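Local atomic coordinates of vinylacetyl-CoA Delta-isomerase (Nitrosopumilus maritimus SCM1, PDB entry 6VJR), a protein that probably dehydrates 4-hydroxybutyryl-CoA and isomerises vinylacetyl-CoA with the help of FAD and a [4Fe-4S] cluster. Residues Y228-S232 / C233-S237; R435-V438 / G439-E443. All blocks are in the same frame, centred on the assembly; numbering follows the deposited sequence. Where two conformers were deposited one is given.

Contact 1. Residues Y228-S232 / C233-S237; sequences YGRQS and CDTRS. With NA (sodium ion), chain K; NA (sodium ion), chain L.
Arg230 grips the carboxylate of Asp234 side-on across a tight turn, one guanidinium nitrogen to each oxygen. Arg230 NE donates to Asp234 OD2 at 2.9 Å, on that oxygen's syn lone pair, and NH2 of Arg230 reaches OD1 of Asp234 at 3.0 Å in a nearly straight bond (175°). The two flat groups lie almost coplanar, 19° apart, and the bend of the arginine at chi3 (75°) brings NE and NH2 round to the acid. OD2 of Asp234 also takes the backbone N of Gln231 at 3.1 Å, from above the carboxylate plane, so one oxygen accepts from the arginine and from the backbone of the turn. Within the same turn, Asp234 N bonds Gln231 O at 2.9 Å and closes a type II beta turn. A 3-10 segment then begins, where Arg236 N bonds Cys233 O at 3.1 Å. Further on, Arg236 O binds one sodium ion at 2.3 Å and Ser237 O a second, with one water bridging the two ions. NH1 of Arg230 has further salt bridges to Glu239 and Asp244 of the second subunit. The turn thus sits at a subunit interface, in the loop joining strand 224-228 to strand 254-259, with Ser232 OG bonded to Leu433 O just after helix 418-432.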
# COMPACT_ATOMS: atom_id res chain seq x y z
N TYR A 228 1.07 -37.42 2.56
CA TYR A 228 0.26 -36.32 3.05
C TYR A 228 1.13 -35.11 3.38
O TYR A 228 2.20 -35.25 3.92
CB TYR A 228 -0.49 -36.79 4.31
CG TYR A 228 -1.88 -36.20 4.49
CD1 TYR A 228 -2.98 -36.82 3.92
CD2 TYR A 228 -2.10 -35.05 5.23
CE1 TYR A 228 -4.24 -36.29 4.01
CE2 TYR A 228 -3.38 -34.52 5.35
CZ TYR A 228 -4.45 -35.16 4.76
OH TYR A 228 -5.70 -34.65 4.87
N GLY A 229 0.62 -33.90 3.11
CA GLY A 229 1.30 -32.69 3.53
C GLY A 229 0.96 -32.29 4.97
O GLY A 229 -0.17 -32.36 5.41
N ARG A 230 1.95 -31.77 5.69
CA ARG A 230 1.70 -31.15 6.98
C ARG A 230 0.98 -29.82 6.76
O ARG A 230 1.01 -29.26 5.67
CB ARG A 230 2.99 -30.89 7.73
CG ARG A 230 3.69 -32.13 8.25
CD ARG A 230 4.57 -31.82 9.43
NE ARG A 230 3.75 -31.60 10.63
CZ ARG A 230 4.16 -31.87 11.86
NH1 ARG A 230 5.44 -32.19 12.11
NH2 ARG A 230 3.32 -31.71 12.87
N GLN A 231 0.37 -29.31 7.81
CA GLN A 231 -0.18 -27.98 7.83
C GLN A 231 0.21 -27.35 9.18
O GLN A 231 0.36 -28.08 10.17
CB GLN A 231 -1.70 -27.96 7.70
CG GLN A 231 -2.20 -28.55 6.39
CD GLN A 231 -3.68 -28.36 6.19
OE1 GLN A 231 -4.45 -28.37 7.15
NE2 GLN A 231 -4.09 -28.15 4.95
N SER A 232 0.29 -26.01 9.19
CA SER A 232 0.41 -25.27 10.43
C SER A 232 -0.66 -25.72 11.43
O SER A 232 -1.82 -25.70 11.10
CB SER A 232 0.36 -23.79 10.20
OG SER A 232 0.50 -23.15 11.46
N CYS A 233 -0.27 -26.17 12.63
CA CYS A 233 -1.21 -26.57 13.67
C CYS A 233 -1.98 -27.84 13.33
O CYS A 233 -3.00 -28.14 13.99
CB CYS A 233 -2.19 -25.44 14.07
SG CYS A 233 -1.37 -23.98 14.72
N ASP A 234 -1.47 -28.64 12.38
CA ASP A 234 -2.17 -29.84 11.91
C ASP A 234 -2.59 -30.74 13.08
O ASP A 234 -3.73 -31.21 13.15
CB ASP A 234 -1.33 -30.60 10.89
CG ASP A 234 0.16 -30.83 11.19
OD1 ASP A 234 0.61 -30.61 12.35
OD2 ASP A 234 0.89 -31.14 10.22
N THR A 235 -1.66 -30.99 13.99
CA THR A 235 -1.86 -32.01 15.01
C THR A 235 -2.82 -31.59 16.11
O THR A 235 -3.23 -32.45 16.89
CB THR A 235 -0.55 -32.54 15.56
OG1 THR A 235 0.11 -31.42 16.14
CG2 THR A 235 0.27 -33.26 14.50
N ARG A 236 -3.28 -30.32 16.12
CA ARG A 236 -4.31 -29.99 17.08
C ARG A 236 -5.56 -30.83 16.84
O ARG A 236 -6.34 -31.09 17.78
CB ARG A 236 -4.68 -28.51 17.02
CG ARG A 236 -3.52 -27.66 17.53
CD ARG A 236 -3.91 -26.24 17.69
NE ARG A 236 -2.81 -25.34 18.04
CZ ARG A 236 -2.94 -24.06 18.30
NH1 ARG A 236 -4.12 -23.51 18.33
NH2 ARG A 236 -1.86 -23.29 18.54
N SER A 237 -5.78 -31.18 15.58
CA SER A 237 -6.91 -32.01 15.20
C SER A 237 -6.90 -33.34 15.94
O SER A 237 -7.96 -33.91 16.16
CB SER A 237 -6.92 -32.24 13.70
OG SER A 237 -5.78 -33.00 13.30
NA NA K . -8.33 -30.91 18.98
NA NA L . -10.34 -33.97 16.40
O HOH W 1 -9.95 -31.85 17.56
O HOH W 2 -7.14 -29.80 20.92
O HOH W 3 -10.65 -33.71 13.93
O HOH W 4 -12.89 -33.38 16.48
O HOH W 5 -11.27 -35.78 16.31

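Contact 2. Residues R435-V438 / G439-E443; sequences RNAV and GYLTE. With FE (Fe (III) ion), chain I; FAD (flavin-adenine dinucleotide), chain F; SF4 (iron/sulfur cluster), chain E.
Glu443 meets Val438 through its backbone: its N donates to Val438 O at 2.9 Å, five residues back, in a wide pi-type turn. From there the side chain runs outward to the cofactors. CB of Glu443 lies 3.7 Å from both Val438 O and the methyl C7M of FAD. CG of Glu443, anti to the backbone N (chi1 -158°), packs on the dimethylbenzene end of the flavin, 3.4 Å from FAD C7. The chain then bends at chi2 (-97°), and the carboxylate turns to the lone iron, which lies next to the iron-sulfur cluster. OE2 of Glu443 binds this iron(III) ion at 1.9 Å, with His289 and Tyr293 as further protein ligands, while OE1 forms a salt bridge with Lys296. Backbone bonds of helix 437-446 hold the base of this arm: Tyr440 N bonds Asn436 O at 2.9 Å, and Leu441 N bonds Ala437 O at 2.8 Å. Ala437 O also takes a weak bond from Thr442 N, as the spacing widens from i+4 to i+5. Gly439 sends its N weakly to a water that donates to Arg435 O. One side chain thus binds the iron by its tip and packs on the flavin by its aliphatic part, beside the cluster, consistent with a redox centre in which flavin, iron and cluster are held close together.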
# COMPACT_ATOMS: atom_id res chain seq x y z
N ARG A 435 -4.31 -23.92 10.63
CA ARG A 435 -4.49 -24.88 9.56
C ARG A 435 -5.20 -24.25 8.37
O ARG A 435 -4.94 -24.61 7.22
CB ARG A 435 -5.36 -26.06 10.04
CG ARG A 435 -4.67 -27.16 10.81
CD ARG A 435 -5.53 -28.40 10.89
NE ARG A 435 -5.24 -29.25 9.73
CZ ARG A 435 -5.70 -30.46 9.52
NH1 ARG A 435 -5.27 -31.14 8.46
NH2 ARG A 435 -6.55 -30.97 10.39
N ASN A 436 -6.18 -23.36 8.65
CA ASN A 436 -6.94 -22.77 7.57
C ASN A 436 -6.23 -21.58 6.93
O ASN A 436 -6.66 -21.10 5.88
CB ASN A 436 -8.38 -22.56 8.01
CG ASN A 436 -9.21 -23.84 8.06
OD1 ASN A 436 -10.18 -23.93 8.81
ND2 ASN A 436 -8.81 -24.85 7.31
N ALA A 437 -5.14 -21.09 7.54
CA ALA A 437 -4.31 -20.10 6.89
C ALA A 437 -3.53 -20.65 5.71
O ALA A 437 -3.13 -19.85 4.85
CB ALA A 437 -3.35 -19.48 7.88
N VAL A 438 -3.24 -21.97 5.74
CA VAL A 438 -2.64 -22.62 4.58
C VAL A 438 -3.44 -22.29 3.32
O VAL A 438 -2.88 -21.90 2.31
CB VAL A 438 -2.53 -24.13 4.78
CG1 VAL A 438 -2.20 -24.88 3.48
CG2 VAL A 438 -1.54 -24.40 5.87
N GLY A 439 -4.75 -22.43 3.42
CA GLY A 439 -5.59 -22.10 2.29
C GLY A 439 -5.86 -20.61 2.14
O GLY A 439 -5.71 -20.07 1.04
N TYR A 440 -6.13 -19.91 3.24
CA TYR A 440 -6.56 -18.53 3.10
C TYR A 440 -5.41 -17.64 2.61
O TYR A 440 -5.63 -16.69 1.86
CB TYR A 440 -7.18 -18.03 4.41
CG TYR A 440 -7.80 -16.66 4.29
CD1 TYR A 440 -8.77 -16.38 3.35
CD2 TYR A 440 -7.35 -15.60 5.04
CE1 TYR A 440 -9.34 -15.13 3.23
CE2 TYR A 440 -7.91 -14.33 4.92
CZ TYR A 440 -8.86 -14.07 3.97
OH TYR A 440 -9.40 -12.83 3.82
N LEU A 441 -4.21 -17.92 3.10
CA LEU A 441 -3.03 -17.13 2.77
C LEU A 441 -2.22 -17.80 1.68
O LEU A 441 -2.18 -17.30 0.55
CB LEU A 441 -2.19 -16.79 4.00
CG LEU A 441 -2.91 -16.03 5.10
CD1 LEU A 441 -1.94 -15.70 6.25
CD2 LEU A 441 -3.56 -14.79 4.57
N THR A 442 -1.55 -18.91 1.98
CA THR A 442 -0.58 -19.41 1.04
C THR A 442 -1.19 -19.97 -0.25
O THR A 442 -0.59 -19.83 -1.32
CB THR A 442 0.33 -20.41 1.77
OG1 THR A 442 0.75 -19.87 3.03
CG2 THR A 442 1.59 -20.65 0.95
N GLU A 443 -2.38 -20.59 -0.19
CA GLU A 443 -2.99 -21.04 -1.42
C GLU A 443 -3.53 -19.84 -2.21
O GLU A 443 -3.49 -19.85 -3.43
CB GLU A 443 -4.10 -22.05 -1.17
CG GLU A 443 -4.33 -22.88 -2.42
CD GLU A 443 -5.44 -22.45 -3.31
OE1 GLU A 443 -6.31 -21.70 -2.78
OE2 GLU A 443 -5.48 -22.94 -4.46
FE FE I . -6.66 -23.09 -6.01
PA FAD F . 7.61 -22.34 -7.59
O1A FAD F . 7.34 -22.46 -9.04
O2A FAD F . 8.79 -23.06 -7.06
O5B FAD F . 7.56 -20.79 -7.26
C5B FAD F . 8.44 -20.18 -6.28
C4B FAD F . 8.83 -18.82 -6.78
O4B FAD F . 9.73 -18.95 -7.90
C3B FAD F . 7.69 -17.90 -7.26
O3B FAD F . 7.96 -16.54 -6.91
C2B FAD F . 7.73 -18.07 -8.77
O2B FAD F . 7.17 -17.01 -9.55
C1B FAD F . 9.23 -18.22 -9.01
N9A FAD F . 9.56 -18.98 -10.21
C8A FAD F . 9.37 -20.32 -10.48
N7A FAD F . 9.81 -20.71 -11.65
C5A FAD F . 10.30 -19.55 -12.21
C6A FAD F . 10.91 -19.29 -13.46
N6A FAD F . 11.17 -20.24 -14.35
N1A FAD F . 11.23 -18.00 -13.74
C2A FAD F . 11.01 -17.06 -12.81
N3A FAD F . 10.48 -17.19 -11.59
C4A FAD F . 10.14 -18.47 -11.34
N1 FAD F . -1.80 -27.64 -8.06
C2 FAD F . -2.53 -28.64 -8.66
O2 FAD F . -2.24 -29.11 -9.77
N3 FAD F . -3.68 -29.08 -8.04
C4 FAD F . -4.17 -28.66 -6.84
O4 FAD F . -5.14 -29.19 -6.31
C4X FAD F . -3.33 -27.68 -6.17
N5 FAD F . -3.71 -27.23 -4.97
C5X FAD F . -2.79 -26.49 -4.25
C6 FAD F . -3.03 -26.18 -2.91
C7 FAD F . -2.11 -25.47 -2.15
C7M FAD F . -2.36 -25.25 -0.67
C8 FAD F . -0.98 -24.91 -2.78
C8M FAD F . -0.03 -24.04 -2.01
C9 FAD F . -0.77 -25.12 -4.12
C9A FAD F . -1.65 -25.94 -4.87
N10 FAD F . -1.40 -26.28 -6.19
C10 FAD F . -2.17 -27.23 -6.87
C1' FAD F . -0.06 -25.92 -6.71
C2' FAD F . 0.16 -24.52 -7.22
O2' FAD F . -0.40 -24.44 -8.53
C3' FAD F . 1.66 -24.20 -7.24
O3' FAD F . 2.06 -24.08 -5.89
C4' FAD F . 2.06 -22.98 -8.09
O4' FAD F . 1.90 -23.26 -9.49
C5' FAD F . 3.49 -22.54 -7.85
O5' FAD F . 4.37 -23.62 -8.12
P FAD F . 5.40 -24.10 -7.06
O1P FAD F . 4.77 -24.44 -5.79
O2P FAD F . 6.24 -25.11 -7.73
O3P FAD F . 6.34 -22.85 -6.72
FE1 SF4 E . -9.34 -23.52 -4.67
FE2 SF4 E . -10.88 -22.19 -2.82
FE3 SF4 E . -10.31 -24.70 -2.45
FE4 SF4 E . -12.15 -24.02 -4.29
S1 SF4 E . -12.35 -23.84 -2.07
S2 SF4 E . -10.40 -25.56 -4.57
S3 SF4 E . -11.15 -22.09 -5.13
S4 SF4 E . -8.77 -23.04 -2.59
O HOH W 6 -6.52 -24.70 4.34

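How the contacts relate
Both contacts are buried and touch the second subunit, but contact 2 lies deeper, its centre about 11 Å from the centre of the chain, against about 19 Å for contact 1. Contact 1 belongs to the N-terminal 4-hydroxyphenylacetate 3-hydroxylase family region and contact 2 to the C-terminal one, and they meet directly: Gln231 OE1 accepts a probable hydrogen bond from Arg435 NE at 2.8 Å, while Arg435 CG packs against Ser232 O at 3.2 Å. An arginine-aspartate clasp fixes a loop in contact 1, whereas main-chain bonds of helix 437-446 carry contact 2. Their metals differ likewise: sodium ions take backbone carbonyls in contact 1, and iron takes a carboxylate in contact 2.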